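Local coordinates for protein glucuronoarabinoxylan endo-1,4-beta-xylanase (Clostridium papyrosolvens, PDB 4FMV) that probably hydrolyses internal beta-1,4 linkages of xylan as a secreted family 30 glycoside hydrolase, this chain being its catalytic part with a (beta/alpha)8 barrel, at residues A[160-165]-A[173-178]; A[187-192]-A[197-202]. All coordinates share one frame; numbering follows the deposited sequence.

Contact 1: A[160-165]-A[173-178]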
ATOM      1  N   ASN A 160      -9.396  21.952  -6.766  1.00  8.76           N
ATOM      2  CA  ASN A 160      -8.768  23.198  -7.213  1.00 11.81           C
ATOM      3  C   ASN A 160      -7.239  23.045  -7.343  1.00 12.82           C
ATOM      4  O   ASN A 160      -6.635  23.476  -8.329  1.00 11.15           O
ATOM      5  CB  ASN A 160      -9.092  24.339  -6.252  1.00 10.46           C
ATOM      6  CG  ASN A 160     -10.543  24.749  -6.299  1.00 11.30           C
ATOM      7  OD1 ASN A 160     -11.249  24.467  -7.270  1.00 10.12           O
ATOM      8  ND2 ASN A 160     -10.998  25.437  -5.251  1.00 10.37           N
ATOM      9  N   PHE A 161      -6.626  22.414  -6.345  1.00 10.89           N
ATOM     10  CA  PHE A 161      -5.185  22.203  -6.354  1.00  8.40           C
ATOM     11  C   PHE A 161      -4.781  21.250  -7.482  1.00 11.62           C
ATOM     12  O   PHE A 161      -3.803  21.489  -8.228  1.00 13.27           O
ATOM     13  CB  PHE A 161      -4.719  21.642  -5.006  1.00  7.66           C
ATOM     14  CG  PHE A 161      -3.228  21.556  -4.887  1.00  8.43           C
ATOM     15  CD1 PHE A 161      -2.499  22.627  -4.420  1.00 10.05           C
ATOM     16  CD2 PHE A 161      -2.558  20.417  -5.282  1.00  9.68           C
ATOM     17  CE1 PHE A 161      -1.120  22.555  -4.334  1.00  8.87           C
ATOM     18  CE2 PHE A 161      -1.201  20.341  -5.193  1.00 10.48           C
ATOM     19  CZ  PHE A 161      -0.481  21.419  -4.723  1.00 10.84           C
ATOM     20  N   MET A 162      -5.517  20.154  -7.589  1.00  8.22           N
ATOM     21  CA  MET A 162      -5.302  19.191  -8.670  1.00 11.23           C
ATOM     22  C   MET A 162      -5.418  19.802 -10.074  1.00 13.41           C
ATOM     23  O   MET A 162      -4.638  19.441 -10.957  1.00 13.49           O
ATOM     24  CB  MET A 162      -6.225  17.977  -8.527  1.00 11.20           C
ATOM     25  CG  MET A 162      -5.884  17.040  -7.345  1.00 10.10           C
ATOM     26  SD  MET A 162      -4.200  16.348  -7.339  1.00 11.60           S
ATOM     27  CE  MET A 162      -4.272  15.227  -8.752  1.00 15.43           C
ATOM     28  N   LYS A 163      -6.375  20.708 -10.309  1.00 13.63           N
ATOM     29  CA  LYS A 163      -6.418  21.384 -11.624  1.00 12.77           C
ATOM     30  C   LYS A 163      -5.320  22.432 -11.817  1.00 15.79           C
ATOM     31  O   LYS A 163      -4.608  22.420 -12.818  1.00 17.25           O
ATOM     32  CB  LYS A 163      -7.784  22.048 -11.910  1.00 12.55           C
ATOM     33  CG  LYS A 163      -8.933  21.077 -12.095  1.00 13.76           C
ATOM     34  CD  LYS A 163     -10.242  21.811 -12.414  1.00 14.80           C
ATOM     35  CE  LYS A 163     -10.275  22.300 -13.865  1.00 10.42           C
ATOM     36  NZ  LYS A 163     -11.695  22.383 -14.408  1.00  9.20           N
ATOM     37  N   ASN A 164      -5.219  23.361 -10.871  1.00 13.39           N
ATOM     38  CA  ASN A 164      -4.384  24.550 -11.054  1.00 15.07           C
ATOM     39  C   ASN A 164      -2.946  24.507 -10.598  1.00 13.72           C
ATOM     40  O   ASN A 164      -2.143  25.318 -11.024  1.00 12.18           O
ATOM     41  CB  ASN A 164      -5.095  25.738 -10.428  1.00 16.20           C
ATOM     42  CG  ASN A 164      -6.470  25.908 -11.006  1.00 19.23           C
ATOM     43  OD1 ASN A 164      -6.658  25.682 -12.200  1.00 21.64           O
ATOM     44  ND2 ASN A 164      -7.442  26.261 -10.176  1.00 18.25           N
ATOM     45  N   ASN A 165      -2.624  23.525  -9.777  1.00 11.31           N
ATOM     46  CA  ASN A 165      -1.337  23.456  -9.079  1.00 12.81           C
ATOM     47  C   ASN A 165      -0.539  22.191  -9.384  1.00 14.31           C
ATOM     48  O   ASN A 165       0.673  22.245  -9.615  1.00 16.19           O
ATOM     49  CB  ASN A 165      -1.445  23.791  -7.579  1.00 13.73           C
ATOM     50  CG  ASN A 165      -2.053  25.158  -7.344  1.00 15.12           C
ATOM     51  OD1 ASN A 165      -3.211  25.257  -6.955  1.00 15.86           O
ATOM     52  ND2 ASN A 165      -1.279  26.234  -7.613  1.00 13.37           N
ATOM     53  N   VAL A 173       1.894  12.457  -9.032  1.00 10.40           N
ATOM     54  CA  VAL A 173       1.045  13.006  -7.984  1.00 11.49           C
ATOM     55  C   VAL A 173       0.055  11.961  -7.462  1.00 11.03           C
ATOM     56  O   VAL A 173      -0.641  11.296  -8.241  1.00  8.42           O
ATOM     57  CB  VAL A 173       0.268  14.244  -8.490  1.00 14.22           C
ATOM     58  CG1 VAL A 173      -0.795  14.687  -7.464  1.00 14.04           C
ATOM     59  CG2 VAL A 173       1.237  15.387  -8.814  1.00 12.40           C
ATOM     60  N   MET A 174      -0.006  11.828  -6.141  1.00  6.38           N
ATOM     61  CA  MET A 174      -0.953  10.939  -5.505  1.00  8.28           C
ATOM     62  C   MET A 174      -2.037  11.771  -4.836  1.00  9.53           C
ATOM     63  O   MET A 174      -1.747  12.779  -4.213  1.00  9.09           O
ATOM     64  CB  MET A 174      -0.241  10.099  -4.438  1.00 11.23           C
ATOM     65  CG  MET A 174      -1.178   9.342  -3.504  1.00 10.38           C
ATOM     66  SD  MET A 174      -0.253   8.353  -2.268  1.00 10.58           S
ATOM     67  CE  MET A 174       0.448   7.051  -3.295  1.00  5.54           C
ATOM     68  N   ALA A 175      -3.284  11.337  -4.953  1.00  9.38           N
ATOM     69  CA  ALA A 175      -4.348  11.946  -4.175  1.00 10.74           C
ATOM     70  C   ALA A 175      -5.546  11.017  -4.128  1.00  8.67           C
ATOM     71  O   ALA A 175      -5.643  10.116  -4.964  1.00 10.64           O
ATOM     72  CB  ALA A 175      -4.762  13.232  -4.871  1.00  8.33           C
ATOM     73  N   PRO A 176      -6.558  11.368  -3.325  1.00  9.98           N
ATOM     74  CA  PRO A 176      -6.693  12.187  -2.104  1.00 10.49           C
ATOM     75  C   PRO A 176      -6.248  11.565  -0.773  1.00 11.34           C
ATOM     76  O   PRO A 176      -6.253  12.292   0.208  1.00 10.79           O
ATOM     77  CB  PRO A 176      -8.174  12.587  -2.115  1.00 12.17           C
ATOM     78  CG  PRO A 176      -8.830  11.404  -2.672  1.00  9.69           C
ATOM     79  CD  PRO A 176      -7.882  10.866  -3.747  1.00 10.25           C
ATOM     80  N   GLU A 177      -6.039  10.244  -0.715  1.00  9.84           N
ATOM     81  CA  GLU A 177      -5.799   9.536   0.548  1.00 10.64           C
ATOM     82  C   GLU A 177      -6.903   9.766   1.589  1.00 11.64           C
ATOM     83  O   GLU A 177      -6.628  10.108   2.738  1.00 10.28           O
ATOM     84  CB  GLU A 177      -4.433   9.883   1.145  1.00  6.19           C
ATOM     85  CG  GLU A 177      -3.216   9.424   0.295  1.00  6.97           C
ATOM     86  CD  GLU A 177      -1.981   9.268   1.154  1.00  8.24           C
ATOM     87  OE1 GLU A 177      -1.900   8.226   1.828  1.00  8.13           O
ATOM     88  OE2 GLU A 177      -1.118  10.192   1.186  1.00 11.29           O
ATOM     89  N   SER A 178      -8.148   9.582   1.171  1.00 10.29           N
ATOM     90  CA  SER A 178      -9.279   9.616   2.090  1.00  8.78           C
ATOM     91  C   SER A 178      -9.116   8.540   3.156  1.00  9.57           C
ATOM     92  O   SER A 178      -8.664   7.424   2.863  1.00  8.88           O
ATOM     93  CB  SER A 178     -10.585   9.393   1.324  1.00  8.52           C
ATOM     94  OG  SER A 178     -11.639   9.148   2.230  1.00 10.67           O
TER
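In the (beta/alpha)8 barrel of this family 30 hydrolase, helix 155-164 is laid against the outside of strand 172-178, and a single side chain, Met162, makes the contact with Val173 and Ala175. The two backbones stay well apart, with the CA atoms of Met162 and Ala175 8.6 Å from each other, and the thioether reaches across. Its CG stands beside the backbone N, anti to the carbonyl carbon, and the chain then bends twice, at chi2 (-58°) and chi3 (-69°), which swings the sulfur and terminal methyl over to the strand although the side chain leaves the helix without pointing straight at it. Met162 and Val173 meet tip to tip: CE lies 3.7 Å from Val173 CG1, and SD is nearly as close to the same methyl at 3.8 Å. The sulfur also leans on the strand's next outward residue, with Met162 SD 4.0 Å from Ala175 CB. Everything that touches here is buried and apolar, so the join rests on van der Waals packing.

Between Val173 and Ala175, Met174 points the other way and packs inside the barrel on Trp229 and Thr231. Farther along, past a cis peptide before Pro176, Glu177 binds Arg47 in a salt bridge and is hydrogen-bonded to Ser86, Ser139, His205 and Thr231. Strand 172-178 runs parallel to strands 137-139 and 201-205 on its two flanks. Around the methionine, Val140 and Met199 close in from loops and Ile189 from helix 183-190, while Phe161, one residue earlier, packs on Ala118 of helix 114-130.

Contact 2: A[187-192]-A[197-202]; sequences DPILND and DNMDVL
Met199 has its CG anti to the backbone N (chi1 -176°) and runs out extended until a bend at chi3 (82°), and this carries its sulfur to Ile189 and its terminal methyl to Leu190. On the helix side, Ile189 sets CG2 anti to its backbone N, and this branch does the touching: CG2 is 3.9 Å from Met199 SD and 4.0 Å from Met199 CB, with the two side chains crossing at about a right angle. Leu190 comes in next to it and divides its two methyls. Leu190 CD2 rests 3.9 Å from Met199 CE, while Leu190 CD1 lies 3.9 Å from Leu202 CD1. The Leu202 methyl CD1 is also 4.1 Å from Leu190 CD2, so it sits against both ends of the fork, and here too the side chains cross roughly at right angles. The four side chains form a buried apolar patch between the last turn of helix 183-190 and the loop and first residues of strand 201-205.

Just beyond that turn Asp192 takes the N-cap position of helix 193-198, its OD2 accepting a hydrogen bond from Ala195 N. After this short helix the chain brings Met199 against helix 183-190. Tyr216 and Tyr219, the latter on helix 217-221, pack on both Leu190 and Leu202; helix 155-164 meets helix 183-190 where Met158 touches Ile189 and Leu159 touches Pro188. Strand 201-205 itself runs parallel between strands 172-178 and 227-232 of the barrel.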
ATOM      1  N   ASP A 187     -14.008  11.691  -6.490  1.00 12.45           N
ATOM      2  CA  ASP A 187     -14.872  11.767  -7.660  1.00 12.68           C
ATOM      3  C   ASP A 187     -14.599  13.046  -8.445  1.00 11.12           C
ATOM      4  O   ASP A 187     -14.608  13.023  -9.663  1.00  9.13           O
ATOM      5  CB  ASP A 187     -16.368  11.696  -7.287  1.00 15.37           C
ATOM      6  CG  ASP A 187     -16.863  10.261  -7.052  1.00 18.90           C
ATOM      7  OD1 ASP A 187     -16.087   9.295  -7.233  1.00 14.58           O
ATOM      8  OD2 ASP A 187     -18.041  10.098  -6.678  1.00 20.98           O
ATOM      9  N   PRO A 188     -14.390  14.179  -7.751  1.00 11.37           N
ATOM     10  CA  PRO A 188     -14.226  15.378  -8.585  1.00 12.44           C
ATOM     11  C   PRO A 188     -12.965  15.325  -9.456  1.00 12.01           C
ATOM     12  O   PRO A 188     -12.967  15.850 -10.574  1.00 12.11           O
ATOM     13  CB  PRO A 188     -14.153  16.512  -7.552  1.00 10.15           C
ATOM     14  CG  PRO A 188     -15.000  16.016  -6.417  1.00 11.28           C
ATOM     15  CD  PRO A 188     -14.665  14.519  -6.343  1.00 10.33           C
ATOM     16  N   ILE A 189     -11.905  14.701  -8.947  1.00 10.41           N
ATOM     17  CA  ILE A 189     -10.664  14.532  -9.704  1.00  9.33           C
ATOM     18  C   ILE A 189     -10.925  13.667 -10.940  1.00 13.60           C
ATOM     19  O   ILE A 189     -10.549  14.026 -12.066  1.00 14.51           O
ATOM     20  CB  ILE A 189      -9.568  13.868  -8.823  1.00  7.38           C
ATOM     21  CG1 ILE A 189      -9.194  14.789  -7.659  1.00  6.59           C
ATOM     22  CG2 ILE A 189      -8.329  13.513  -9.644  1.00  7.08           C
ATOM     23  CD1 ILE A 189      -8.474  14.077  -6.554  1.00  8.34           C
ATOM     24  N   LEU A 190     -11.578  12.524 -10.735  1.00 13.55           N
ATOM     25  CA  LEU A 190     -11.827  11.600 -11.843  1.00 13.74           C
ATOM     26  C   LEU A 190     -12.753  12.204 -12.910  1.00 15.29           C
ATOM     27  O   LEU A 190     -12.609  11.901 -14.100  1.00 14.16           O
ATOM     28  CB  LEU A 190     -12.376  10.254 -11.321  1.00 13.02           C
ATOM     29  CG  LEU A 190     -11.467   9.562 -10.291  1.00 13.03           C
ATOM     30  CD1 LEU A 190     -12.076   8.248  -9.770  1.00 13.33           C
ATOM     31  CD2 LEU A 190     -10.097   9.312 -10.901  1.00  9.87           C
ATOM     32  N   ASN A 191     -13.679  13.071 -12.498  1.00 14.42           N
ATOM     33  CA  ASN A 191     -14.638  13.660 -13.450  1.00 18.11           C
ATOM     34  C   ASN A 191     -14.136  14.927 -14.127  1.00 17.62           C
ATOM     35  O   ASN A 191     -14.847  15.544 -14.932  1.00 16.72           O
ATOM     36  CB  ASN A 191     -15.965  13.984 -12.764  1.00 19.64           C
ATOM     37  CG  ASN A 191     -16.721  12.751 -12.363  1.00 19.70           C
ATOM     38  OD1 ASN A 191     -16.742  11.752 -13.096  1.00 18.54           O
ATOM     39  ND2 ASN A 191     -17.344  12.802 -11.182  1.00 17.99           N
ATOM     40  N   ASP A 192     -12.928  15.351 -13.775  1.00 13.13           N
ATOM     41  CA  ASP A 192     -12.381  16.534 -14.412  1.00 13.30           C
ATOM     42  C   ASP A 192     -11.194  16.088 -15.225  1.00 13.85           C
ATOM     43  O   ASP A 192     -10.274  15.465 -14.693  1.00 13.78           O
ATOM     44  CB  ASP A 192     -11.969  17.592 -13.388  1.00 12.36           C
ATOM     45  CG  ASP A 192     -11.428  18.864 -14.046  1.00 14.47           C
ATOM     46  OD1 ASP A 192     -12.232  19.757 -14.359  1.00 16.92           O
ATOM     47  OD2 ASP A 192     -10.199  18.969 -14.257  1.00 14.54           O
ATOM     48  N   ASP A 197      -5.679  14.248 -15.449  1.00 15.36           N
ATOM     49  CA  ASP A 197      -4.369  14.291 -16.099  1.00 18.72           C
ATOM     50  C   ASP A 197      -3.260  14.504 -15.084  1.00 19.29           C
ATOM     51  O   ASP A 197      -2.141  13.978 -15.231  1.00 18.73           O
ATOM     52  CB  ASP A 197      -4.305  15.428 -17.118  1.00 23.37           C
ATOM     53  CG  ASP A 197      -4.638  14.972 -18.512  1.00 32.97           C
ATOM     54  OD1 ASP A 197      -4.587  13.749 -18.757  1.00 36.50           O
ATOM     55  OD2 ASP A 197      -4.948  15.830 -19.366  1.00 37.35           O
ATOM     56  N   ASN A 198      -3.564  15.314 -14.073  1.00 16.04           N
ATOM     57  CA  ASN A 198      -2.579  15.662 -13.060  1.00 16.10           C
ATOM     58  C   ASN A 198      -2.468  14.636 -11.929  1.00 13.22           C
ATOM     59  O   ASN A 198      -1.610  14.772 -11.071  1.00 18.17           O
ATOM     60  CB  ASN A 198      -2.839  17.073 -12.506  1.00 14.17           C
ATOM     61  CG  ASN A 198      -2.529  18.150 -13.518  1.00 16.23           C
ATOM     62  OD1 ASN A 198      -1.810  17.906 -14.497  1.00 14.13           O
ATOM     63  ND2 ASN A 198      -3.077  19.348 -13.304  1.00 15.55           N
ATOM     64  N   MET A 199      -3.340  13.623 -11.942  1.00  9.83           N
ATOM     65  CA  MET A 199      -3.299  12.515 -10.986  1.00 11.86           C
ATOM     66  C   MET A 199      -2.681  11.269 -11.590  1.00 12.21           C
ATOM     67  O   MET A 199      -3.147  10.784 -12.613  1.00 13.37           O
ATOM     68  CB  MET A 199      -4.696  12.142 -10.511  1.00  9.52           C
ATOM     69  CG  MET A 199      -4.677  11.060  -9.448  1.00 14.07           C
ATOM     70  SD  MET A 199      -6.271  10.239  -9.234  1.00 17.91           S
ATOM     71  CE  MET A 199      -6.176   9.061 -10.587  1.00 13.15           C
ATOM     72  N   ASP A 200      -1.556  10.840 -11.036  1.00  7.28           N
ATOM     73  CA  ASP A 200      -0.972   9.532 -11.325  1.00 10.65           C
ATOM     74  C   ASP A 200      -1.415   8.321 -10.511  1.00 13.02           C
ATOM     75  O   ASP A 200      -1.590   7.229 -11.057  1.00 10.79           O
ATOM     76  CB  ASP A 200       0.539   9.673 -11.401  1.00 13.51           C
ATOM     77  CG  ASP A 200       0.926  10.809 -12.316  1.00 13.41           C
ATOM     78  OD1 ASP A 200       0.872  10.605 -13.546  1.00 14.27           O
ATOM     79  OD2 ASP A 200       1.223  11.910 -11.804  1.00 14.66           O
ATOM     80  N   VAL A 201      -1.546   8.507  -9.198  1.00  8.91           N
ATOM     81  CA  VAL A 201      -1.921   7.411  -8.321  1.00 10.90           C
ATOM     82  C   VAL A 201      -3.094   7.852  -7.462  1.00 11.42           C
ATOM     83  O   VAL A 201      -3.029   8.902  -6.822  1.00  8.97           O
ATOM     84  CB  VAL A 201      -0.731   6.952  -7.422  1.00 10.59           C
ATOM     85  CG1 VAL A 201      -1.156   5.831  -6.488  1.00  7.71           C
ATOM     86  CG2 VAL A 201       0.469   6.502  -8.292  1.00  8.77           C
ATOM     87  N   LEU A 202      -4.167   7.065  -7.456  1.00  9.06           N
ATOM     88  CA  LEU A 202      -5.285   7.377  -6.565  1.00  7.06           C
ATOM     89  C   LEU A 202      -4.971   6.590  -5.296  1.00  7.53           C
ATOM     90  O   LEU A 202      -4.969   5.354  -5.321  1.00 10.02           O
ATOM     91  CB  LEU A 202      -6.614   6.904  -7.185  1.00  9.00           C
ATOM     92  CG  LEU A 202      -7.908   7.530  -6.627  1.00 10.98           C
ATOM     93  CD1 LEU A 202      -9.121   7.198  -7.497  1.00 10.33           C
ATOM     94  CD2 LEU A 202      -8.129   7.075  -5.219  1.00  8.36           C
TER

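In the fold
Contact 1 closes before contact 2 opens, and helix 183-190 is the next element after strand 172-178, so the two follow in series around the barrel. Their centres are about 7 Å apart, and lie about 18 Å and 19 Å from the centre of the chain. The strands they reach, 172-178 and 201-205, are parallel neighbours in the barrel wall. Polar links tie them together as well: Lys163 NZ forms a salt bridge with Asp192 OD1 at 2.7 Å, and Asn198 ND2 probably donates a hydrogen bond to Met162 O. Together they pack two successive outer helices onto adjoining strands, making one continuous section of the barrel's outer layer.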